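Local coordinates for protein dihydroneopterin aldolase (Burkholderia thailandensis, PDB 3V9O) that belongs to the dihydroneopterin aldolase family of tunnelling-fold proteins and holds guanine in a pocket between subunits, at residues A[18-22]-A[111-115]; A[81-85]-A[100-105]; A[94-99]-A[130-134]. All coordinates share one frame; numbering follows the deposited sequence. Where two conformers were deposited one is given.

How the contacts relate
From the N terminus, the loop at 18-22 leads into strand 22-34, the first of four antiparallel strands, and contact 1 fastens it to the start of strand 113-120. That closure spans most of the chain. Contact 2 (81-85 with 100-105), where helices 76-87 and 94-106 meet, nests inside it and closes the short connection between them. Contact 3 (94-99 with 130-134) crosses both: from the same helix 94-106 it closes the run through strand 113-120 to strand 127-137, outermost within this chain. Contacts 2 and 3 thus share a helix, whereas contacts 1 and 3 reach neighbouring strands of one sheet, where Arg115 and Glu133 form a salt bridge.

Contact 1: residues A[18-22]-A[111-115]; sequences RLADC and VRAVR. With EDO (1,2-ethanediol), chain B.
Arg112 reaches into the loop 18-22 and grips it with a single nitrogen. Its NH1 donates to Arg18 O at 2.8 Å, nearly in the guanidinium plane, and also to Asp21 OD1, again at 2.8 Å but somewhat out of that plane. Both bonds are bent (143° at the hydrogen), as expected of one nitrogen serving two acceptors. The second is a salt bridge that uses the syn lone pair of OD1; the carboxylate is turned 42° against the guanidinium, so the two groups do not form a flat bidentate pair. Over one face of the Arg112 guanidinium lies that of Arg18, the planes 9° apart and the centres separated by 4.1 Å, although the Arg18 side chain is poorly ordered. Over the opposite face sits Cys22 SG, 3.8 Å from Arg112 NH1. The other edge of the group is taken by an ethanediol molecule, probably from the crystallisation liquor: Arg112 NE bonds to its O2, and Arg112 NH2 to its O1. Bends at chi2 and chi3 fold the arginine back so that its tip meets the loop. Residues 19-22 form a type I beta turn, closed by Cys22 N to Leu19 O, just where strand 22-34 begins. On the other side, Arg112 and Ala113 both face Phe56 in a classic beta bulge at the start of strand 113-120. Beneath the polar layer, Leu19 CD2 rests against Arg112 CG and, at 3.8 Å, Ala113 CB. Further out, the backbone oxygen Asp139 O accepts from Arg18 NH2; this and the negative charge of Asp21 at the edge of Arg112 probably offset the closeness of the two arginines. The carbonyl of Ala20 accepts a bond from Arg136 of the second subunit.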
ATOM      1  N   ARG A  18      -8.484 -14.527   9.555  1.00 77.70           N
ATOM      2  CA  ARG A  18      -9.808 -14.890   9.053  1.00 77.57           C
ATOM      3  C   ARG A  18      -9.825 -14.935   7.523  1.00 71.14           C
ATOM      4  O   ARG A  18     -10.793 -15.368   6.902  1.00 66.35           O
ATOM      5  CB  ARG A  18     -10.840 -13.886   9.565  1.00 81.38           C
ATOM      6  CG  ARG A  18     -12.281 -14.227   9.242  1.00 82.85           C
ATOM      7  CD  ARG A  18     -12.679 -15.596   9.761  1.00 83.99           C
ATOM      8  NE  ARG A  18     -14.120 -15.812   9.634  1.00 82.74           N
ATOM      9  CZ  ARG A  18     -14.678 -17.003   9.455  1.00 86.35           C
ATOM     10  NH1 ARG A  18     -13.913 -18.087   9.380  1.00 84.82           N
ATOM     11  NH2 ARG A  18     -16.000 -17.116   9.357  1.00 90.31           N
ATOM     12  N   LEU A  19      -8.730 -14.490   6.925  1.00 38.86           N
ATOM     13  CA  LEU A  19      -8.634 -14.328   5.478  1.00 34.62           C
ATOM     14  C   LEU A  19      -7.487 -15.174   4.914  1.00 33.45           C
ATOM     15  O   LEU A  19      -7.247 -15.186   3.707  1.00 33.97           O
ATOM     16  CB  LEU A  19      -8.393 -12.846   5.133  1.00 33.12           C
ATOM     17  CG  LEU A  19      -9.453 -11.808   5.544  1.00 40.70           C
ATOM     18  CD1 LEU A  19      -9.076 -10.435   5.039  1.00 39.31           C
ATOM     19  CD2 LEU A  19     -10.805 -12.215   4.969  1.00 37.67           C
ATOM     20  N   ALA A  20      -6.781 -15.880   5.786  1.00 38.03           N
ATOM     21  CA  ALA A  20      -5.633 -16.674   5.345  1.00 41.68           C
ATOM     22  C   ALA A  20      -6.006 -17.835   4.400  1.00 43.85           C
ATOM     23  O   ALA A  20      -5.158 -18.349   3.674  1.00 41.59           O
ATOM     24  CB  ALA A  20      -4.850 -17.196   6.547  1.00 45.11           C
ATOM     25  N   ASP A  21      -7.268 -18.259   4.435  1.00 33.40           N
ATOM     26  CA  ASP A  21      -7.693 -19.355   3.600  1.00 29.73           C
ATOM     27  C   ASP A  21      -8.474 -18.814   2.395  1.00 25.18           C
ATOM     28  O   ASP A  21      -9.193 -19.580   1.755  1.00 24.73           O
ATOM     29  CB  ASP A  21      -8.542 -20.362   4.401  1.00 33.24           C
ATOM     30  CG  ASP A  21      -9.763 -19.714   5.063  1.00 37.59           C
ATOM     31  OD1 ASP A  21      -9.863 -18.466   5.121  1.00 36.12           O
ATOM     32  OD2 ASP A  21     -10.611 -20.492   5.590  1.00 46.92           O
ATOM     33  N   CYS A  22      -8.314 -17.526   2.097  1.00 22.66           N
ATOM     34  CA  CYS A  22      -9.048 -16.849   1.033  1.00 17.82           C
ATOM     35  C   CYS A  22      -8.107 -16.398  -0.112  1.00 18.86           C
ATOM     36  O   CYS A  22      -6.901 -16.222   0.084  1.00 23.84           O
ATOM     37  CB  CYS A  22      -9.738 -15.573   1.535  1.00 18.98           C
ATOM     38  SG  CYS A  22     -11.181 -15.999   2.546  1.00 24.26           S
ATOM     39  N   VAL A 111     -18.695 -15.271  -0.191  1.00 17.39           N
ATOM     40  CA  VAL A 111     -17.924 -14.089   0.167  1.00 17.08           C
ATOM     41  C   VAL A 111     -17.702 -14.094   1.686  1.00 19.98           C
ATOM     42  O   VAL A 111     -18.675 -14.102   2.484  1.00 22.77           O
ATOM     43  CB  VAL A 111     -18.643 -12.839  -0.317  1.00 17.12           C
ATOM     44  CG1 VAL A 111     -17.957 -11.571   0.199  1.00 16.48           C
ATOM     45  CG2 VAL A 111     -18.677 -12.819  -1.893  1.00 17.86           C
ATOM     46  N   ARG A 112     -16.441 -14.072   2.109  1.00 17.20           N
ATOM     47  CA  ARG A 112     -16.026 -14.008   3.507  1.00 18.70           C
ATOM     48  C   ARG A 112     -15.908 -12.570   3.977  1.00 19.91           C
ATOM     49  O   ARG A 112     -16.180 -12.252   5.125  1.00 20.12           O
ATOM     50  CB  ARG A 112     -14.679 -14.681   3.625  1.00 22.12           C
ATOM     51  CG  ARG A 112     -13.882 -14.478   4.918  1.00 31.25           C
ATOM     52  CD  ARG A 112     -14.421 -15.376   6.008  1.00 31.83           C
ATOM     53  NE  ARG A 112     -14.612 -16.789   5.628  1.00 34.45           N
ATOM     54  CZ  ARG A 112     -13.640 -17.713   5.584  1.00 37.21           C
ATOM     55  NH1 ARG A 112     -12.382 -17.393   5.900  1.00 37.97           N
ATOM     56  NH2 ARG A 112     -13.939 -18.972   5.239  1.00 40.99           N
ATOM     57  N   ALA A 113     -15.436 -11.660   3.095  1.00 15.95           N
ATOM     58  CA  ALA A 113     -15.194 -10.268   3.488  1.00 15.40           C
ATOM     59  C   ALA A 113     -15.186  -9.368   2.276  1.00 14.40           C
ATOM     60  O   ALA A 113     -14.950  -9.885   1.147  1.00 15.21           O
ATOM     61  CB  ALA A 113     -13.859 -10.111   4.215  1.00 18.15           C
ATOM     62  N   VAL A 114     -15.398  -8.086   2.492  1.00 14.49           N
ATOM     63  CA  VAL A 114     -15.282  -7.138   1.392  0.62 14.38           C
ATOM     64  C   VAL A 114     -14.684  -5.829   1.884  1.00 16.57           C
ATOM     65  O   VAL A 114     -14.923  -5.396   3.030  1.00 16.95           O
ATOM     66  CB  VAL A 114     -16.638  -6.995   0.684  0.62 13.67           C
ATOM     67  CG1 VAL A 114     -17.662  -6.419   1.614  0.62 16.33           C
ATOM     68  CG2 VAL A 114     -16.486  -6.126  -0.600  0.62 15.37           C
ATOM     69  N   ARG A 115     -13.861  -5.209   1.034  1.00 14.34           N
ATOM     70  CA  ARG A 115     -13.349  -3.862   1.285  1.00 14.76           C
ATOM     71  C   ARG A 115     -13.946  -3.037   0.131  1.00 13.12           C
ATOM     72  O   ARG A 115     -13.782  -3.443  -1.053  1.00 15.66           O
ATOM     73  CB  ARG A 115     -11.829  -3.791   1.265  1.00 15.76           C
ATOM     74  CG  ARG A 115     -11.324  -2.339   1.636  1.00 17.60           C
ATOM     75  CD  ARG A 115      -9.797  -2.223   1.548  1.00 27.08           C
ATOM     76  NE  ARG A 115      -9.364  -2.308   0.131  1.00 31.90           N
ATOM     77  CZ  ARG A 115      -9.330  -1.294  -0.774  1.00 37.40           C
ATOM     78  NH1 ARG A 115      -9.711  -0.039  -0.490  1.00 38.03           N
ATOM     79  NH2 ARG A 115      -8.911  -1.555  -2.019  1.00 37.62           N
TER
HETATM   80  C1  EDO B 140     -17.770 -18.921   3.317  1.00 39.27           C
HETATM   81  O1  EDO B 140     -16.848 -19.551   4.226  1.00 41.53           O
HETATM   82  C2  EDO B 140     -17.644 -17.410   3.464  1.00 32.81           C
HETATM   83  O2  EDO B 140     -17.569 -16.964   4.841  1.00 38.07           O

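Contact 2: residues A[81-85]-A[100-105]; sequences SVAQC and AIAASL. With EDO (1,2-ethanediol), chain F.
Two waters, and no direct hydrogen bond, link the polar side chains of Ser81, Gln84 and Ser104 across this pair of helices. One donates to Ser81 OG and also bonds with Ser104 OG, adding a weak bond to Ser104 O. The other donates to Gln84 OE1 and bonds with Ser104 OG at 2.9 Å, so both waters meet at one hydroxyl. Swung away from its own backbone N (chi1 176°) and thereby turned toward Ser81, Ser104 OG stands 3.6 Å from Ser81 OG in one of that residue's two conformers; Ser81 OG is also hydrogen-bonded to Leu77 O in its own helix. Leu105 CD2 presses on the same Ser81 OG from the apolar side at 3.4 Å. Helices 76-87 and 94-106 are the pair that packs on one face of the antiparallel sheet in this fold; here the N-to-C directions of their segments make 129°, nearer antiparallel than parallel, with a closest axis approach of 9.2 Å. Toward the sheet, Val82 CG2 meets Ile101 CG2 at 4.1 Å, Val82 also resting on Ile51 and Ile101 on Val116. Farther along, Cys85 SG lies over the backbone of the opposing helix, 3.7 Å from Ala100 O, and packs against Ala100 CB and Ile101 CG1. A 1,2-ethanediol, probably from the crystallisation liquor, donates from O2 to Cys85 O and is also hydrogen-bonded to Arg88 NH1.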
ATOM      1  N   SER A  81     -22.514  -5.212  -8.975  1.00 17.43           N
ATOM      2  CA  SER A  81     -23.046  -4.657  -7.748  0.63 18.04           C
ATOM      3  C   SER A  81     -22.897  -3.148  -7.692  1.00 18.30           C
ATOM      4  O   SER A  81     -23.844  -2.457  -7.243  1.00 18.27           O
ATOM      5  CB  SER A  81     -22.452  -5.338  -6.533  0.63 16.84           C
ATOM      6  OG  SER A  81     -22.672  -6.725  -6.681  0.63 27.58           O
ATOM      7  N   VAL A  82     -21.761  -2.615  -8.133  1.00 15.58           N
ATOM      8  CA  VAL A  82     -21.628  -1.150  -8.174  1.00 16.02           C
ATOM      9  C   VAL A  82     -22.689  -0.603  -9.106  1.00 16.80           C
ATOM     10  O   VAL A  82     -23.408   0.351  -8.741  1.00 17.83           O
ATOM     11  CB  VAL A  82     -20.244  -0.772  -8.684  1.00 16.97           C
ATOM     12  CG1 VAL A  82     -20.193   0.761  -8.895  1.00 18.49           C
ATOM     13  CG2 VAL A  82     -19.216  -1.191  -7.636  1.00 17.30           C
ATOM     14  N   ALA A  83     -22.877  -1.162 -10.290  1.00 16.88           N
ATOM     15  CA  ALA A  83     -23.879  -0.633 -11.213  1.00 18.52           C
ATOM     16  C   ALA A  83     -25.263  -0.646 -10.616  1.00 20.42           C
ATOM     17  O   ALA A  83     -26.038   0.347 -10.779  1.00 22.28           O
ATOM     18  CB  ALA A  83     -23.909  -1.433 -12.525  1.00 19.31           C
ATOM     19  N   GLN A  84     -25.627  -1.714  -9.916  1.00 17.49           N
ATOM     20  CA  GLN A  84     -26.953  -1.802  -9.339  1.00 20.31           C
ATOM     21  C   GLN A  84     -27.145  -0.697  -8.291  1.00 19.35           C
ATOM     22  O   GLN A  84     -28.192  -0.068  -8.234  1.00 21.67           O
ATOM     23  CB  GLN A  84     -27.149  -3.172  -8.711  1.00 23.99           C
ATOM     24  CG  GLN A  84     -27.353  -4.257  -9.751  1.00 34.53           C
ATOM     25  CD  GLN A  84     -27.146  -5.678  -9.221  1.00 45.12           C
ATOM     26  OE1 GLN A  84     -26.779  -5.902  -8.050  1.00 44.44           O
ATOM     27  NE2 GLN A  84     -27.375  -6.658 -10.101  1.00 50.38           N
ATOM     28  N   CYS A  85     -26.134  -0.480  -7.470  1.00 18.58           N
ATOM     29  CA  CYS A  85     -26.232   0.548  -6.433  1.00 18.88           C
ATOM     30  C   CYS A  85     -26.305   1.956  -6.988  1.00 19.69           C
ATOM     31  O   CYS A  85     -27.156   2.766  -6.552  1.00 22.82           O
ATOM     32  CB  CYS A  85     -25.083   0.381  -5.414  1.00 16.80           C
ATOM     33  SG  CYS A  85     -25.171  -1.106  -4.421  1.00 19.06           S
ATOM     34  N   ALA A 100     -23.804   0.602   0.713  1.00 15.28           N
ATOM     35  CA  ALA A 100     -24.706  -0.195  -0.095  1.00 16.71           C
ATOM     36  C   ALA A 100     -23.951  -1.187  -0.955  1.00 14.92           C
ATOM     37  O   ALA A 100     -24.397  -2.344  -1.074  1.00 16.34           O
ATOM     38  CB  ALA A 100     -25.596   0.698  -0.966  1.00 17.66           C
ATOM     39  N   ILE A 101     -22.789  -0.819  -1.501  1.00 14.03           N
ATOM     40  CA  ILE A 101     -22.004  -1.714  -2.319  1.00 14.99           C
ATOM     41  C   ILE A 101     -21.479  -2.817  -1.416  1.00 14.86           C
ATOM     42  O   ILE A 101     -21.554  -4.020  -1.781  1.00 14.69           O
ATOM     43  CB  ILE A 101     -20.845  -0.971  -2.979  1.00 14.44           C
ATOM     44  CG1 ILE A 101     -21.394  -0.017  -4.043  1.00 14.79           C
ATOM     45  CG2 ILE A 101     -19.890  -1.972  -3.704  1.00 13.47           C
ATOM     46  CD1 ILE A 101     -20.329   1.063  -4.424  1.00 14.55           C
ATOM     47  N   ALA A 102     -20.966  -2.449  -0.235  1.00 14.16           N
ATOM     48  CA  ALA A 102     -20.463  -3.489   0.662  1.00 14.30           C
ATOM     49  C   ALA A 102     -21.561  -4.465   1.079  1.00 14.66           C
ATOM     50  O   ALA A 102     -21.315  -5.695   1.088  1.00 16.19           O
ATOM     51  CB  ALA A 102     -19.805  -2.875   1.906  1.00 14.19           C
ATOM     52  N   ALA A 103     -22.749  -3.979   1.415  1.00 14.85           N
ATOM     53  CA  ALA A 103     -23.833  -4.882   1.834  1.00 16.45           C
ATOM     54  C   ALA A 103     -24.243  -5.810   0.689  1.00 17.26           C
ATOM     55  O   ALA A 103     -24.480  -7.029   0.919  1.00 17.71           O
ATOM     56  CB  ALA A 103     -25.026  -4.092   2.342  1.00 18.33           C
ATOM     57  N   SER A 104     -24.347  -5.267  -0.520  1.00 15.91           N
ATOM     58  CA  SER A 104     -24.674  -6.090  -1.673  1.00 14.98           C
ATOM     59  C   SER A 104     -23.674  -7.215  -1.867  1.00 15.50           C
ATOM     60  O   SER A 104     -24.066  -8.366  -2.101  1.00 17.53           O
ATOM     61  CB  SER A 104     -24.731  -5.164  -2.909  1.00 16.65           C
ATOM     62  OG  SER A 104     -24.957  -5.926  -4.076  1.00 20.35           O
ATOM     63  N   LEU A 105     -22.383  -6.898  -1.794  1.00 14.13           N
ATOM     64  CA  LEU A 105     -21.364  -7.904  -2.087  1.00 14.09           C
ATOM     65  C   LEU A 105     -21.206  -8.941  -0.953  1.00 14.16           C
ATOM     66  O   LEU A 105     -20.827 -10.088  -1.234  1.00 16.05           O
ATOM     67  CB  LEU A 105     -20.010  -7.188  -2.340  1.00 14.21           C
ATOM     68  CG  LEU A 105     -20.012  -6.578  -3.753  1.00 16.42           C
ATOM     69  CD1 LEU A 105     -18.802  -5.659  -3.822  1.00 17.27           C
ATOM     70  CD2 LEU A 105     -19.979  -7.601  -4.881  1.00 17.56           C
TER
HETATM   71  C1  EDO F 144     -28.538   3.625  -1.950  1.00 50.51           C
HETATM   72  O1  EDO F 144     -29.114   2.388  -1.534  1.00 56.22           O
HETATM   73  C2  EDO F 144     -27.398   3.310  -2.910  1.00 44.92           C
HETATM   74  O2  EDO F 144     -27.709   2.084  -3.602  1.00 35.27           O
HETATM   75  O   HOH W   1     -23.827  -8.352  -5.099  1.00 25.02           O
HETATM   76  O   HOH W   2     -27.072  -4.816  -5.647  1.00 47.93           O

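Contact 3: residues A[94-99]-A[130-134]; sequences QETLCD and VGVEV. With GUN (guanine), chain G.
Gln94 lies across the start of strand segment 130-134, its side chain meeting something new at nearly every atom. CB packs on Val132 CG2 at 3.8 Å; CG touches guanine O6. Chi2 of -157° keeps the chain extended, carrying the amide to the strand, where NE2 donates to Val130 O at 3.1 Å. That bond is almost straight (177°) and lies in the amide plane, yet arrives from above the carbonyl plane. OE1 sits over Gly131 CA and is hydrogen-bonded to Thr118 OG1, while NE2 also meets Tyr75 OH of the third subunit; these partners hold the amide's rotation. The backbone at the helix start adds to the ligand site: Gln94 N donates to guanine O6 at 2.8 Å. Glu95, bent at chi2, turns its carboxylate to the base, OE1 receiving guanine N1 and OE2 receiving guanine N2 at 2.7 Å. Val73, Asp74 and Tyr75 of the third subunit also bind the base. Val132 CG2 lies over one face of the Glu95 carboxylate, 4.0 Å from CD, while guanine meets its oxygen edge. Cys98 SG stands over the strand backbone, nearest Val132 O at 3.7 Å, flanked more loosely by Val132 CG1 and Val134 CG2; Asp99 OD1, salt-bridged to Arg23 of the third subunit, touches Val134 CG1. The helix segment 94-99 runs at 37° to the strand segment, the segment axes 8.4 Å apart at closest approach. Behind the helix, Leu97 packs on helix 76-87; strand 127-137 pairs with strand 113-120 on one side and, through residues 130-133, antiparallel with a strand of the third subunit, carrying the sheet across the interface.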
ATOM      1  N   GLN A  94     -21.319   9.844   0.320  1.00 13.73           N
ATOM      2  CA  GLN A  94     -20.450   8.737  -0.069  1.00 13.77           C
ATOM      3  C   GLN A  94     -20.709   7.519   0.814  1.00 14.77           C
ATOM      4  O   GLN A  94     -20.699   6.404   0.291  1.00 15.43           O
ATOM      5  CB  GLN A  94     -18.969   9.124   0.028  1.00 13.81           C
ATOM      6  CG  GLN A  94     -18.558  10.157  -1.038  1.00 15.25           C
ATOM      7  CD  GLN A  94     -17.061  10.115  -1.296  1.00 14.90           C
ATOM      8  OE1 GLN A  94     -16.474   9.067  -1.516  1.00 16.19           O
ATOM      9  NE2 GLN A  94     -16.396  11.281  -1.279  1.00 13.22           N
ATOM     10  N   GLU A  95     -20.950   7.692   2.109  1.00 14.19           N
ATOM     11  CA  GLU A  95     -21.239   6.558   2.988  1.00 14.97           C
ATOM     12  C   GLU A  95     -22.431   5.769   2.489  1.00 17.26           C
ATOM     13  O   GLU A  95     -22.405   4.547   2.544  1.00 16.20           O
ATOM     14  CB  GLU A  95     -21.550   7.013   4.408  1.00 15.96           C
ATOM     15  CG  GLU A  95     -20.314   7.481   5.216  1.00 16.30           C
ATOM     16  CD  GLU A  95     -19.870   8.923   4.947  1.00 17.85           C
ATOM     17  OE1 GLU A  95     -20.284   9.593   3.971  1.00 16.27           O
ATOM     18  OE2 GLU A  95     -19.071   9.412   5.762  1.00 17.91           O
ATOM     19  N   THR A  96     -23.452   6.453   1.996  1.00 16.92           N
ATOM     20  CA  THR A  96     -24.646   5.728   1.506  1.00 15.91           C
ATOM     21  C   THR A  96     -24.275   4.789   0.360  1.00 16.98           C
ATOM     22  O   THR A  96     -24.655   3.618   0.365  1.00 18.97           O
ATOM     23  CB  THR A  96     -25.684   6.706   1.107  1.00 17.24           C
ATOM     24  OG1 THR A  96     -26.073   7.451   2.277  1.00 20.09           O
ATOM     25  CG2 THR A  96     -26.909   6.025   0.536  1.00 19.88           C
ATOM     26  N   LEU A  97     -23.464   5.245  -0.578  1.00 14.85           N
ATOM     27  CA  LEU A  97     -23.070   4.416  -1.707  1.00 15.42           C
ATOM     28  C   LEU A  97     -22.108   3.348  -1.262  1.00 15.13           C
ATOM     29  O   LEU A  97     -22.286   2.173  -1.653  1.00 15.92           O
ATOM     30  CB  LEU A  97     -22.419   5.336  -2.753  1.00 16.35           C
ATOM     31  CG  LEU A  97     -21.888   4.586  -3.989  1.00 17.03           C
ATOM     32  CD1 LEU A  97     -22.962   3.881  -4.746  1.00 20.19           C
ATOM     33  CD2 LEU A  97     -21.110   5.581  -4.944  1.00 18.54           C
ATOM     34  N   CYS A  98     -21.094   3.698  -0.490  1.00 13.94           N
ATOM     35  CA  CYS A  98     -20.103   2.740  -0.081  1.00 13.75           C
ATOM     36  C   CYS A  98     -20.713   1.598   0.728  1.00 14.82           C
ATOM     37  O   CYS A  98     -20.387   0.429   0.467  1.00 14.22           O
ATOM     38  CB  CYS A  98     -19.045   3.499   0.735  1.00 14.71           C
ATOM     39  SG  CYS A  98     -17.560   2.531   1.090  1.00 17.19           S
ATOM     40  N   ASP A  99     -21.537   1.944   1.684  1.00 15.23           N
ATOM     41  CA  ASP A  99     -22.161   0.943   2.539  1.00 15.39           C
ATOM     42  C   ASP A  99     -23.090   0.049   1.706  1.00 17.06           C
ATOM     43  O   ASP A  99     -23.163  -1.184   1.978  1.00 17.25           O
ATOM     44  CB  ASP A  99     -22.992   1.618   3.619  1.00 15.82           C
ATOM     45  CG  ASP A  99     -22.157   2.357   4.694  1.00 17.04           C
ATOM     46  OD1 ASP A  99     -20.902   2.278   4.706  1.00 19.78           O
ATOM     47  OD2 ASP A  99     -22.817   3.030   5.513  1.00 19.79           O
ATOM     48  N   VAL A 130     -11.123  12.868  -2.035  1.00 11.32           N
ATOM     49  CA  VAL A 130     -11.561  12.611  -0.669  1.00 11.64           C
ATOM     50  C   VAL A 130     -12.512  11.422  -0.782  1.00 11.71           C
ATOM     51  O   VAL A 130     -13.345  11.378  -1.697  1.00 12.95           O
ATOM     52  CB  VAL A 130     -12.244  13.885  -0.046  1.00 11.63           C
ATOM     53  CG1 VAL A 130     -13.552  14.234  -0.743  1.00 14.61           C
ATOM     54  CG2 VAL A 130     -12.457  13.713   1.471  1.00 14.12           C
ATOM     55  N   GLY A 131     -12.396  10.520   0.173  1.00 11.51           N
ATOM     56  CA  GLY A 131     -13.151   9.275   0.079  1.00 12.39           C
ATOM     57  C   GLY A 131     -13.455   8.665   1.410  1.00 11.58           C
ATOM     58  O   GLY A 131     -13.126   9.133   2.494  1.00 12.30           O
ATOM     59  N   VAL A 132     -14.206   7.554   1.278  1.00 12.34           N
ATOM     60  CA  VAL A 132     -14.724   6.751   2.387  1.00 11.81           C
ATOM     61  C   VAL A 132     -14.430   5.282   2.125  1.00 11.91           C
ATOM     62  O   VAL A 132     -14.630   4.818   0.978  1.00 13.39           O
ATOM     63  CB  VAL A 132     -16.257   6.947   2.547  1.00 15.33           C
ATOM     64  CG1 VAL A 132     -16.848   5.963   3.634  1.00 19.26           C
ATOM     65  CG2 VAL A 132     -16.536   8.447   2.832  1.00 15.00           C
ATOM     66  N   GLU A 133     -14.016   4.539   3.144  1.00 13.80           N
ATOM     67  CA  GLU A 133     -13.729   3.099   2.960  1.00 13.65           C
ATOM     68  C   GLU A 133     -14.314   2.327   4.114  1.00 13.64           C
ATOM     69  O   GLU A 133     -14.248   2.752   5.285  1.00 13.74           O
ATOM     70  CB  GLU A 133     -12.227   2.895   2.899  1.00 14.66           C
ATOM     71  CG  GLU A 133     -11.815   1.389   2.762  1.00 16.08           C
ATOM     72  CD  GLU A 133     -10.348   1.253   2.799  1.00 22.06           C
ATOM     73  OE1 GLU A 133      -9.810   1.349   3.896  1.00 26.40           O
ATOM     74  OE2 GLU A 133      -9.725   1.141   1.720  1.00 27.55           O
ATOM     75  N   VAL A 134     -14.866   1.157   3.788  1.00 14.70           N
ATOM     76  CA  VAL A 134     -15.254   0.180   4.797  1.00 14.77           C
ATOM     77  C   VAL A 134     -14.622  -1.167   4.530  1.00 13.84           C
ATOM     78  O   VAL A 134     -14.306  -1.484   3.365  1.00 14.86           O
ATOM     79  CB  VAL A 134     -16.755  -0.037   4.923  1.00 17.03           C
ATOM     80  CG1 VAL A 134     -17.435   1.319   5.289  1.00 19.21           C
ATOM     81  CG2 VAL A 134     -17.366  -0.575   3.689  1.00 18.18           C
TER
HETATM   82  N9  GUN G 145     -19.091  16.302   3.368  1.00 17.40           N
HETATM   83  C8  GUN G 145     -19.654  16.579   2.130  1.00 20.45           C
HETATM   84  N7  GUN G 145     -20.098  15.418   1.461  1.00 18.14           N
HETATM   85  C5  GUN G 145     -19.840  14.431   2.392  1.00 13.85           C
HETATM   86  C6  GUN G 145     -20.051  12.973   2.336  1.00 13.15           C
HETATM   87  O6  GUN G 145     -20.567  12.362   1.387  1.00 15.76           O
HETATM   88  N1  GUN G 145     -19.647  12.255   3.461  1.00 14.94           N
HETATM   89  C2  GUN G 145     -18.999  12.847   4.543  1.00 14.45           C
HETATM   90  N2  GUN G 145     -18.555  12.063   5.581  1.00 15.80           N
HETATM   91  N3  GUN G 145     -18.789  14.233   4.607  1.00 14.37           N
HETATM   92  C4  GUN G 145     -19.218  14.944   3.505  1.00 14.60           C